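Local coordinates for protein PKS (Streptomyces albus, PDB 4OQJ) that probably acts as a ketosynthase, condensing acyl chains held on carrier proteins during assembly of the antibiotic oxazolomycin by an "AT-less" type I polyketide synthase, at residues A29-P33 / N258-A262; V81-A85 / I222-G227; R97-E101 / V702-A706; P105-F110 / G218-I222; V134-V138 / S188-A192. All coordinates share one frame; numbering follows the deposited sequence.

Contact 1. Residues A29-P33 / N258-A262; sequences ACRFP and NGVGA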
# COMPACT_ATOMS: atom_id res chain seq x y z
N ALA A 29 -18.37 1.05 8.99
CA ALA A 29 -19.51 1.43 8.19
C ALA A 29 -19.54 0.60 6.91
O ALA A 29 -18.51 0.09 6.47
CB ALA A 29 -19.47 2.91 7.85
N CYS A 30 -20.73 0.47 6.33
CA CYS A 30 -20.89 -0.34 5.15
C CYS A 30 -22.17 -0.01 4.42
O CYS A 30 -23.22 0.26 5.04
CB CYS A 30 -20.85 -1.83 5.50
SG CYS A 30 -22.09 -2.32 6.75
N ARG A 31 -22.08 -0.05 3.11
CA ARG A 31 -23.23 -0.05 2.23
C ARG A 31 -23.03 -1.24 1.31
O ARG A 31 -22.16 -1.21 0.43
CB ARG A 31 -23.34 1.26 1.46
CG ARG A 31 -23.32 2.48 2.40
CD ARG A 31 -22.89 3.73 1.68
NE ARG A 31 -23.16 4.92 2.48
CZ ARG A 31 -23.28 6.14 1.98
NH1 ARG A 31 -23.15 6.32 0.66
NH2 ARG A 31 -23.54 7.18 2.78
N PHE A 32 -23.81 -2.28 1.56
CA PHE A 32 -23.73 -3.55 0.85
C PHE A 32 -25.09 -3.79 0.21
O PHE A 32 -26.06 -3.09 0.54
CB PHE A 32 -23.37 -4.69 1.80
CG PHE A 32 -21.99 -4.59 2.42
CD1 PHE A 32 -20.91 -4.07 1.71
CD2 PHE A 32 -21.77 -5.04 3.70
CE1 PHE A 32 -19.65 -3.99 2.29
CE2 PHE A 32 -20.51 -4.95 4.28
CZ PHE A 32 -19.45 -4.45 3.56
N PRO A 33 -25.20 -4.76 -0.71
CA PRO A 33 -26.56 -5.04 -1.21
C PRO A 33 -27.51 -5.36 -0.07
O PRO A 33 -27.17 -6.16 0.81
CB PRO A 33 -26.36 -6.26 -2.11
CG PRO A 33 -24.93 -6.15 -2.55
CD PRO A 33 -24.20 -5.63 -1.35
N ASN A 258 -21.92 -5.30 -5.57
CA ASN A 258 -21.52 -3.90 -5.47
C ASN A 258 -21.62 -3.45 -4.04
O ASN A 258 -22.61 -3.74 -3.37
CB ASN A 258 -22.40 -3.06 -6.39
CG ASN A 258 -22.29 -3.49 -7.84
OD1 ASN A 258 -21.51 -2.95 -8.61
ND2 ASN A 258 -23.06 -4.49 -8.20
N GLY A 259 -20.60 -2.74 -3.56
CA GLY A 259 -20.65 -2.26 -2.20
C GLY A 259 -19.40 -1.59 -1.72
O GLY A 259 -18.41 -1.49 -2.46
N VAL A 260 -19.44 -1.13 -0.48
CA VAL A 260 -18.36 -0.32 0.08
C VAL A 260 -18.37 -0.53 1.57
O VAL A 260 -19.43 -0.66 2.17
CB VAL A 260 -18.52 1.18 -0.26
CG1 VAL A 260 -19.88 1.71 0.21
CG2 VAL A 260 -17.42 2.01 0.36
N GLY A 261 -17.18 -0.54 2.17
CA GLY A 261 -17.06 -0.72 3.60
C GLY A 261 -15.78 -0.10 4.11
O GLY A 261 -14.82 0.08 3.37
N ALA A 262 -15.78 0.23 5.39
CA ALA A 262 -14.61 0.78 6.06
C ALA A 262 -14.61 0.45 7.55
O ALA A 262 -15.67 0.34 8.19
CB ALA A 262 -14.55 2.29 5.85

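Contact 2. Residues V81-A85 / I222-G227; sequences VLVDA and IQADQG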
# COMPACT_ATOMS: atom_id res chain seq x y z
N VAL A 81 -27.10 -5.58 -6.26
CA VAL A 81 -26.94 -4.15 -6.51
C VAL A 81 -26.85 -3.32 -5.24
O VAL A 81 -27.45 -3.64 -4.21
CB VAL A 81 -28.10 -3.60 -7.38
CG1 VAL A 81 -28.33 -4.50 -8.59
CG2 VAL A 81 -29.37 -3.45 -6.58
N LEU A 82 -26.08 -2.24 -5.34
CA LEU A 82 -26.02 -1.24 -4.29
C LEU A 82 -26.99 -0.10 -4.63
O LEU A 82 -26.76 0.66 -5.57
CB LEU A 82 -24.61 -0.70 -4.14
CG LEU A 82 -24.46 0.39 -3.08
CD1 LEU A 82 -24.83 -0.15 -1.70
CD2 LEU A 82 -23.04 0.94 -3.10
N VAL A 83 -28.07 0.02 -3.86
CA VAL A 83 -29.06 1.07 -4.08
C VAL A 83 -28.45 2.45 -3.83
O VAL A 83 -27.67 2.63 -2.90
CB VAL A 83 -30.30 0.88 -3.18
CG1 VAL A 83 -31.34 1.99 -3.43
CG2 VAL A 83 -30.93 -0.48 -3.40
N ASP A 84 -28.82 3.40 -4.68
CA ASP A 84 -28.39 4.80 -4.56
C ASP A 84 -26.88 4.98 -4.67
O ASP A 84 -26.33 5.92 -4.11
CB ASP A 84 -28.88 5.40 -3.23
CG ASP A 84 -30.35 5.79 -3.28
OD1 ASP A 84 -30.89 6.03 -4.38
OD2 ASP A 84 -30.96 5.88 -2.21
N ALA A 85 -26.23 4.10 -5.41
CA ALA A 85 -24.80 4.26 -5.68
C ALA A 85 -24.52 5.57 -6.43
O ALA A 85 -23.41 6.09 -6.39
CB ALA A 85 -24.29 3.08 -6.47
N ILE A 222 -18.03 -0.75 -7.35
CA ILE A 222 -19.34 -0.43 -7.93
C ILE A 222 -19.23 -0.43 -9.43
O ILE A 222 -18.49 0.37 -10.00
CB ILE A 222 -19.87 0.93 -7.47
CG1 ILE A 222 -19.91 1.02 -5.95
CG2 ILE A 222 -21.27 1.14 -8.04
CD1 ILE A 222 -20.15 2.40 -5.44
N GLN A 223 -19.97 -1.33 -10.06
CA GLN A 223 -20.02 -1.37 -11.52
C GLN A 223 -20.90 -0.25 -12.03
O GLN A 223 -22.01 -0.05 -11.53
CB GLN A 223 -20.56 -2.70 -12.00
CG GLN A 223 -19.80 -3.90 -11.51
CD GLN A 223 -20.55 -5.18 -11.82
OE1 GLN A 223 -21.74 -5.31 -11.49
NE2 GLN A 223 -19.88 -6.10 -12.48
N ALA A 224 -20.43 0.48 -13.03
CA ALA A 224 -21.22 1.57 -13.57
C ALA A 224 -22.49 1.04 -14.23
O ALA A 224 -23.45 1.78 -14.39
CB ALA A 224 -20.41 2.40 -14.56
N ASP A 225 -22.50 -0.23 -14.62
CA ASP A 225 -23.69 -0.82 -15.25
C ASP A 225 -24.39 -1.85 -14.35
O ASP A 225 -25.00 -2.80 -14.85
CB ASP A 225 -23.33 -1.45 -16.61
CG ASP A 225 -22.30 -2.56 -16.50
OD1 ASP A 225 -22.02 -3.03 -15.38
OD2 ASP A 225 -21.76 -2.97 -17.56
N GLN A 226 -24.33 -1.65 -13.04
CA GLN A 226 -25.11 -2.52 -12.16
C GLN A 226 -26.57 -2.28 -12.53
O GLN A 226 -26.92 -1.21 -13.06
CB GLN A 226 -24.85 -2.24 -10.67
CG GLN A 226 -25.18 -0.84 -10.19
CD GLN A 226 -25.22 -0.71 -8.67
OE1 GLN A 226 -24.95 -1.65 -7.92
NE2 GLN A 226 -25.57 0.48 -8.20
N GLY A 227 -27.42 -3.27 -12.29
CA GLY A 227 -28.82 -3.18 -12.66
C GLY A 227 -29.11 -3.98 -13.90
O GLY A 227 -30.27 -4.13 -14.30

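Contact 3. Residues R97-E101 / V702-A706; sequences RDEAE and VRHWA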
# COMPACT_ATOMS: atom_id res chain seq x y z
N ARG A 97 -21.35 20.65 -8.58
CA ARG A 97 -22.12 19.68 -9.35
C ARG A 97 -21.29 19.07 -10.48
O ARG A 97 -21.31 17.86 -10.69
CB ARG A 97 -23.37 20.32 -9.96
CG ARG A 97 -24.40 20.82 -8.97
CD ARG A 97 -25.77 21.01 -9.63
NE ARG A 97 -26.72 19.97 -9.21
CZ ARG A 97 -26.89 18.80 -9.81
NH1 ARG A 97 -26.18 18.47 -10.89
NH2 ARG A 97 -27.79 17.94 -9.34
N ASP A 98 -20.60 19.92 -11.24
CA ASP A 98 -19.79 19.44 -12.35
C ASP A 98 -18.72 18.49 -11.86
O ASP A 98 -18.46 17.47 -12.49
CB ASP A 98 -19.13 20.59 -13.12
CG ASP A 98 -20.13 21.39 -13.95
OD1 ASP A 98 -21.28 20.91 -14.12
OD2 ASP A 98 -19.76 22.48 -14.44
N GLU A 99 -18.10 18.79 -10.72
CA GLU A 99 -17.06 17.91 -10.23
C GLU A 99 -17.67 16.61 -9.70
O GLU A 99 -17.12 15.53 -9.94
CB GLU A 99 -16.21 18.56 -9.14
CG GLU A 99 -15.27 17.55 -8.47
CD GLU A 99 -14.07 18.16 -7.79
OE1 GLU A 99 -12.99 18.16 -8.41
OE2 GLU A 99 -14.21 18.63 -6.64
N ALA A 100 -18.81 16.71 -9.01
CA ALA A 100 -19.45 15.51 -8.45
C ALA A 100 -19.78 14.51 -9.55
O ALA A 100 -19.67 13.30 -9.37
CB ALA A 100 -20.70 15.88 -7.69
N GLU A 101 -20.24 15.05 -10.67
CA GLU A 101 -20.58 14.23 -11.82
C GLU A 101 -19.35 13.52 -12.38
O GLU A 101 -19.44 12.38 -12.83
CB GLU A 101 -21.21 15.11 -12.90
CG GLU A 101 -21.46 14.41 -14.23
CD GLU A 101 -22.19 15.30 -15.22
OE1 GLU A 101 -21.62 15.58 -16.30
OE2 GLU A 101 -23.32 15.72 -14.92
N VAL A 702 -28.72 13.43 -3.62
CA VAL A 702 -28.66 14.11 -4.91
C VAL A 702 -27.98 13.23 -5.95
O VAL A 702 -26.87 12.74 -5.74
CB VAL A 702 -27.90 15.46 -4.80
CG1 VAL A 702 -27.97 16.24 -6.11
CG2 VAL A 702 -28.45 16.28 -3.66
N ARG A 703 -28.64 13.02 -7.08
CA ARG A 703 -28.07 12.21 -8.15
C ARG A 703 -27.00 12.97 -8.93
O ARG A 703 -27.22 14.09 -9.39
CB ARG A 703 -29.16 11.73 -9.09
CG ARG A 703 -28.63 10.96 -10.30
CD ARG A 703 -29.81 10.46 -11.13
NE ARG A 703 -29.41 9.89 -12.42
CZ ARG A 703 -29.10 8.61 -12.61
NH1 ARG A 703 -29.08 7.75 -11.59
NH2 ARG A 703 -28.78 8.19 -13.82
N HIS A 704 -25.83 12.36 -9.06
CA HIS A 704 -24.75 12.88 -9.89
C HIS A 704 -24.31 11.74 -10.77
O HIS A 704 -23.73 10.76 -10.29
CB HIS A 704 -23.58 13.40 -9.05
CG HIS A 704 -23.97 14.48 -8.08
ND1 HIS A 704 -24.05 15.81 -8.44
CD2 HIS A 704 -24.33 14.42 -6.78
CE1 HIS A 704 -24.43 16.52 -7.39
NE2 HIS A 704 -24.61 15.70 -6.37
N TRP A 705 -24.58 11.86 -12.07
CA TRP A 705 -24.36 10.77 -12.99
C TRP A 705 -24.13 11.28 -14.40
O TRP A 705 -24.99 11.94 -14.98
CB TRP A 705 -25.55 9.81 -12.96
CG TRP A 705 -25.25 8.47 -13.51
CD1 TRP A 705 -25.54 8.01 -14.76
CD2 TRP A 705 -24.61 7.40 -12.82
NE1 TRP A 705 -25.11 6.72 -14.89
CE2 TRP A 705 -24.53 6.32 -13.71
CE3 TRP A 705 -24.09 7.25 -11.53
CZ2 TRP A 705 -23.96 5.10 -13.36
CZ3 TRP A 705 -23.52 6.04 -11.19
CH2 TRP A 705 -23.46 4.98 -12.10
N ALA A 706 -22.95 11.02 -14.94
CA ALA A 706 -22.59 11.44 -16.28
C ALA A 706 -23.23 10.51 -17.29
O ALA A 706 -23.10 9.29 -17.18
CB ALA A 706 -21.08 11.46 -16.45
O HOH W 1 -24.05 16.67 -11.13
O HOH W 2 -24.95 14.73 -12.79

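Contact 4. Residues P105-F110 / G218-I222; sequences PQQRQF and GAAHI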
# COMPACT_ATOMS: atom_id res chain seq x y z
N PRO A 105 -18.25 7.10 -8.96
CA PRO A 105 -19.13 6.75 -7.84
C PRO A 105 -18.44 5.90 -6.76
O PRO A 105 -18.81 6.01 -5.60
CB PRO A 105 -20.25 5.94 -8.49
CG PRO A 105 -20.24 6.34 -9.92
CD PRO A 105 -18.83 6.71 -10.26
N GLN A 106 -17.48 5.08 -7.12
CA GLN A 106 -16.77 4.30 -6.11
C GLN A 106 -16.08 5.21 -5.09
O GLN A 106 -16.06 4.89 -3.90
CB GLN A 106 -15.75 3.37 -6.77
CG GLN A 106 -16.38 2.36 -7.72
CD GLN A 106 -15.35 1.43 -8.32
OE1 GLN A 106 -15.40 0.22 -8.13
NE2 GLN A 106 -14.40 2.01 -9.05
N GLN A 107 -15.52 6.32 -5.56
CA GLN A 107 -14.80 7.26 -4.69
C GLN A 107 -15.77 8.10 -3.89
O GLN A 107 -15.52 8.41 -2.73
CB GLN A 107 -13.86 8.16 -5.51
CG GLN A 107 -12.76 7.36 -6.20
CD GLN A 107 -11.56 8.17 -6.65
OE1 GLN A 107 -11.24 9.22 -6.08
NE2 GLN A 107 -10.87 7.66 -7.66
N ARG A 108 -16.90 8.47 -4.50
CA ARG A 108 -17.95 9.18 -3.77
C ARG A 108 -18.52 8.33 -2.65
O ARG A 108 -18.68 8.80 -1.53
CB ARG A 108 -19.08 9.59 -4.71
CG ARG A 108 -18.73 10.77 -5.62
CD ARG A 108 -19.91 11.11 -6.47
NE ARG A 108 -19.83 10.67 -7.86
CZ ARG A 108 -20.88 10.31 -8.59
NH1 ARG A 108 -22.10 10.21 -8.05
NH2 ARG A 108 -20.73 10.03 -9.88
N GLN A 109 -18.83 7.09 -2.97
CA GLN A 109 -19.39 6.19 -1.96
C GLN A 109 -18.35 5.90 -0.87
O GLN A 109 -18.70 5.78 0.30
CB GLN A 109 -19.87 4.90 -2.62
CG GLN A 109 -21.11 5.10 -3.47
CD GLN A 109 -22.35 5.36 -2.64
OE1 GLN A 109 -22.60 4.67 -1.66
NE2 GLN A 109 -23.12 6.37 -3.02
N PHE A 110 -17.07 5.80 -1.24
CA PHE A 110 -16.05 5.53 -0.22
C PHE A 110 -15.94 6.73 0.72
O PHE A 110 -15.77 6.57 1.92
CB PHE A 110 -14.67 5.23 -0.78
CG PHE A 110 -13.69 4.90 0.30
CD1 PHE A 110 -13.74 3.67 0.95
CD2 PHE A 110 -12.81 5.86 0.77
CE1 PHE A 110 -12.89 3.39 2.00
CE2 PHE A 110 -11.95 5.59 1.82
CZ PHE A 110 -11.98 4.36 2.43
N GLY A 218 -10.42 0.36 4.04
CA GLY A 218 -11.67 0.07 3.37
C GLY A 218 -11.53 -0.07 1.87
O GLY A 218 -10.44 -0.00 1.33
N ALA A 219 -12.66 -0.25 1.20
CA ALA A 219 -12.66 -0.49 -0.22
C ALA A 219 -14.06 -0.28 -0.76
O ALA A 219 -15.03 -0.39 -0.01
CB ALA A 219 -12.17 -1.88 -0.52
N ALA A 220 -14.15 0.02 -2.05
CA ALA A 220 -15.45 0.16 -2.73
C ALA A 220 -15.38 -0.54 -4.07
O ALA A 220 -14.37 -0.44 -4.75
CB ALA A 220 -15.81 1.61 -2.95
N HIS A 221 -16.43 -1.23 -4.44
CA HIS A 221 -16.53 -1.81 -5.79
C HIS A 221 -17.93 -1.56 -6.31
O HIS A 221 -18.91 -2.07 -5.75
CB HIS A 221 -16.25 -3.31 -5.80
CG HIS A 221 -16.56 -3.97 -7.10
ND1 HIS A 221 -17.72 -4.68 -7.32
CD2 HIS A 221 -15.88 -3.99 -8.27
CE1 HIS A 221 -17.73 -5.13 -8.57
NE2 HIS A 221 -16.62 -4.73 -9.16
N ILE A 222 -18.03 -0.75 -7.35
CA ILE A 222 -19.34 -0.43 -7.93
C ILE A 222 -19.23 -0.43 -9.43
O ILE A 222 -18.49 0.37 -10.00
CB ILE A 222 -19.87 0.93 -7.47
CG1 ILE A 222 -19.91 1.02 -5.95
CG2 ILE A 222 -21.27 1.14 -8.04
CD1 ILE A 222 -20.15 2.40 -5.44

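Contact 5. Residues V134-V138 / S188-A192; sequences VYAGV and STNTA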
# COMPACT_ATOMS: atom_id res chain seq x y z
N VAL A 134 -5.14 6.55 6.14
CA VAL A 134 -6.15 5.84 5.39
C VAL A 134 -5.55 4.99 4.28
O VAL A 134 -4.74 5.47 3.45
CB VAL A 134 -7.21 6.83 4.78
CG1 VAL A 134 -6.57 7.94 3.98
CG2 VAL A 134 -8.24 6.07 3.94
N TYR A 135 -5.94 3.72 4.28
CA TYR A 135 -5.56 2.76 3.25
C TYR A 135 -6.83 2.23 2.58
O TYR A 135 -7.69 1.65 3.23
CB TYR A 135 -4.75 1.61 3.86
CG TYR A 135 -3.41 2.07 4.38
CD1 TYR A 135 -3.27 2.61 5.66
CD2 TYR A 135 -2.29 2.02 3.57
CE1 TYR A 135 -2.01 3.06 6.11
CE2 TYR A 135 -1.06 2.45 4.01
CZ TYR A 135 -0.92 2.97 5.26
OH TYR A 135 0.35 3.39 5.64
N ALA A 136 -6.96 2.44 1.29
CA ALA A 136 -8.21 2.10 0.61
C ALA A 136 -7.99 1.79 -0.86
O ALA A 136 -7.02 2.25 -1.46
CB ALA A 136 -9.19 3.24 0.76
N GLY A 137 -8.89 1.00 -1.43
CA GLY A 137 -8.81 0.67 -2.84
C GLY A 137 -10.19 0.67 -3.47
O GLY A 137 -11.17 0.41 -2.78
N VAL A 138 -10.27 0.96 -4.77
CA VAL A 138 -11.51 0.83 -5.50
C VAL A 138 -11.30 -0.11 -6.67
O VAL A 138 -10.18 -0.38 -7.11
CB VAL A 138 -12.04 2.19 -6.01
CG1 VAL A 138 -12.37 3.11 -4.81
CG2 VAL A 138 -11.04 2.86 -6.92
N SER A 188 -3.56 4.64 -1.70
CA SER A 188 -4.44 3.73 -2.43
C SER A 188 -3.71 2.41 -2.63
O SER A 188 -2.58 2.37 -3.13
CB SER A 188 -4.90 4.32 -3.76
OG SER A 188 -5.62 5.51 -3.52
N THR A 189 -4.36 1.35 -2.18
CA THR A 189 -3.78 0.01 -2.16
C THR A 189 -4.73 -0.92 -2.91
O THR A 189 -5.94 -0.93 -2.65
CB THR A 189 -3.55 -0.48 -0.72
OG1 THR A 189 -4.78 -0.88 -0.16
CG2 THR A 189 -2.98 0.63 0.15
N ASN A 190 -4.19 -1.68 -3.84
CA ASN A 190 -4.99 -2.51 -4.72
C ASN A 190 -4.34 -3.88 -4.96
O ASN A 190 -3.20 -3.94 -5.41
CB ASN A 190 -5.20 -1.79 -6.05
CG ASN A 190 -6.24 -0.71 -5.97
OD1 ASN A 190 -5.92 0.48 -5.81
ND2 ASN A 190 -7.50 -1.11 -6.05
N THR A 191 -5.08 -4.95 -4.67
CA THR A 191 -4.64 -6.32 -4.94
C THR A 191 -5.83 -7.15 -5.41
O THR A 191 -5.97 -8.32 -5.06
CB THR A 191 -4.01 -6.97 -3.68
OG1 THR A 191 -4.98 -7.02 -2.63
CG2 THR A 191 -2.80 -6.16 -3.20
N ALA A 192 -6.71 -6.53 -6.18
CA ALA A 192 -7.93 -7.18 -6.65
C ALA A 192 -8.79 -7.70 -5.48
O ALA A 192 -9.04 -6.95 -4.54
CB ALA A 192 -7.57 -8.32 -7.64
O HOH W 3 -7.80 2.56 -5.44

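Contact 1. Residues A29-P33 / N258-A262
Ala29 and Ala262 exchange a reciprocal pair of backbone hydrogen bonds, and Arg31 and Val260 do the same two residues further on, so that strand 29-31 runs antiparallel to strand 259-262. Cys30 and Gly261 lie between as the non-hydrogen-bonded pair, where Cys30 CA comes within 3.3 Å of Val260 O in a CA-H...O contact. The tight part is on the Cys30 side. With its CG beside the backbone N (chi1 -65°), Phe32 folds its ring back along the strands: Cys30 CB sits 3.4 Å above one ring face, near the rim, and Phe32 CE1 comes within 3.3 Å of Val260 O. Gly259 and Gly261 put no side chain in the way, and Phe41 adds an edge-to-face partner to the ring. Pro33 CD closes this end at 3.2 Å from Asn258 O, a buried carbonyl without a hydrogen-bond partner in the model. The other side is looser. There Arg31 and Val260 lie side by side, Arg31 CB 3.7 Å from Val260 CG1, before the extended arginine chain leads off to salt bridges with Glu112 and Glu116 on helix 105-121; Arg31 is the one residue of the contact that stays partly exposed. Buried antiparallel strands between helix 105-121 on the Ala29 and Val260 face and helix 376-390 on the Cys30 face are part of the five-stranded mixed sheet of the N-terminal half of the thiolase fold, to which ketosynthases belong.

Contact 2. Residues V81-A85 / I222-G227
The flat group that carries this contact is the carboxamide of Gln226, which meets both backbone polar atoms of Leu82. Leu82 N and Leu82 O lie somewhat off one side of the amide plane, while Ala85 CB and the side chain of Asn258 approach from the other, Ala85 CB standing 3.4 Å from Gln226 NE2. Gln226 OE1 accepts from Leu82 N at 2.9 Å with an almost straight N-H (163°). In return Gln226 NE2 donates to Leu82 O, also at 2.9 Å, in a more bent bond (147°). The two bonds close a ring that fixes the rotation of the amide and tells its oxygen from its nitrogen. To reach Leu82, Gln226 holds CG between its backbone N and carbonyl carbon (chi1 61°) and then runs out extended. Both partners sit on turns: residues 82-85 make a type II turn, whose weak Ala85 N to Leu82 O bond shares the acceptor with Gln226, and residues 223-226 make a type I turn that presents the glutamine. Beside the amide, Ile222 supplies the apolar part. Its CD1 lies 4.0 Å from Leu82 CD2, the two side chains crossing obliquely, and its CG2 lies 3.9 Å from Ala85 CB; Gln109 of helix 105-121 touches both Leu82 and Ile222. At the more open end, Val81 CG1 rests 4.0 Å from Gly227 N. A side-chain amide thus stands in for a strand edge: it satisfies a donor and an acceptor of one residue at once, joining two loops that form no backbone hydrogen bond with each other.

Contact 3. Residues R97-E101 / V702-A706
Helix 97-101 and the extended segment 702-706 approach most closely at Glu101 and His704, whose CA atoms are 4.8 Å apart, and no direct hydrogen bond joins them. The imidazole of His704 fills the gap. Ala100 CB sits over one ring face in a CH-pi contact, 3.6 Å from the centroid of the His704 ring and 20° off its normal. The Arg97 chain, bent at its third torsion (chi3 108°), brings its guanidinium round so that His704 CE1 lies 4.1 Å over the centre of one guanidinium face. The two planes are inclined by 39°, so this is no flush stack; a positive charge this near might discourage protonation of the imidazole. Beyond His704, Arg97 NH2 reaches Val702 CG1 at 3.7 Å. Two waters do the polar work. The first lies in the plane of the imidazole, 2.8 Å from His704 ND1, and donates to Arg97 O, an oxygen that also takes the helical bond from Glu101 N. The second donates to Glu101 OE2 at 2.9 Å and accepts from Trp705 N at 3.0 Å. Glu101 turns its CG opposite the backbone N, which lays Glu101 CG 3.7 Å from Ala706 CB, while its OE1 turns to a salt bridge with Arg151. Backbone bonds of Val702 and His704 to Phe88 and Asp86 hold the segment in place. Segment 702-706 ends a Tyr-Pro-Phe-x-Arg-x-Arg-x-Trp sequence, and its return to the N-terminal part of the ketosynthase is consistent with the linker that wraps back over this domain in modular polyketide synthases.

Contact 4. Residues P105-F110 / G218-I222
Gly218, the first residue of the strand to meet helix 105-110, touches the rim atom Phe110 CE1 through Gly218 C at 3.7 Å; having no side chain, it leaves room for the ring beside the backbone. Phe110 gets there by sending its CG opposite the backbone N (chi1 -177°). The same CE1 is also near Ala219 N, whereas the Ala219 side chain points away from the helix. Ala220 turns back toward it: Ala220 CB packs 3.4 Å from Gln106 O, a carbonyl already used in the helix by Phe110 N. His221 again faces away, its ND1 bound to Gly257 O, but Gln106 OE1 lies 3.3 Å from His221 CA. At Ile222 comes the one hydrogen bond, Ile222 N to Gln106 OE1, 2.9 Å and nearly straight at 166°. Gln106 NE2 of the same amide bonds to Asp104 OD2 and Gly139 O, engaging both its polar atoms. Past it, Ile222 CD1 meets Gln109 CG at 3.5 Å, the two chains crossing at about a right angle. Helix axis and strand axis are 7.7 Å apart and inclined at 140°: a helix laid across the mixed sheet, as in the layered alpha/beta architecture of the thiolase fold.

Contact 5. Residues V134-V138 / S188-A192
A parallel strand pair near the dimer interface, joined where Ala136 bridges Ser188, makes up this contact; strand 188-190 runs on into the Thr-Ala-Cys-Ser segment, where ketosynthases of this family carry their nucleophilic cysteine. Ala136 O takes Thr189 N at 2.9 Å, the donor standing 43° above the carbonyl plane, and it also receives a CA-H...O contact from Ser188 CA at 3.1 Å. One residue on, Thr189 O reaches Gly137 CA at 3.3 Å, which the missing Gly137 side chain permits. The strand axes diverge by 50°, and Asn190 spans the widening gap. Asn190 ND2 makes a weak, bent bond to Val138 O at 3.0 Å, while a water donates to Asn190 OD1 at 2.8 Å and accepts from Val138 N at 3.0 Å. On the opposite flank, Thr189 CG2, placed beside its own backbone N, meets the edge of the Tyr135 ring in its plane, 3.8 Å from Tyr135 CD2; the ring's hydroxyl bonds to Ser206. Asp170 of the second subunit also bonds to Asn190 ND2, and a strand of that subunit pairs antiparallel with Ser188 and Asn190; Lys169 of the same chain bonds to Val138 O. Both polar atoms of the Asn190 amide are thus engaged, tying the approach to the probable active site to both strands and the partner subunit, while the buried Thr189 OG1 has no polar partner in the model.

From the N terminus, strand 23-31 opens the loop that contact 1 closes at strand 259-267. Inside it contact 2 joins residues 81-85 to the loop after strand 214-221; contact 4 is nested within contact 2 and shares Ile222 with it, and contact 5 is nested within contact 4. Contact 3 starts on helix 97-102 but closes only near the modelled C terminus, so it crosses contacts 1 and 2 and encloses 4 and 5. Contacts 1, 4 and 5 reach one sheet, in which 186-190, 132-138, 214-221, 259-267 and 23-31 follow in order. Contact 2 fastens loops beside it, and His704 O to Arg108 links contact 3 to helix 105-121.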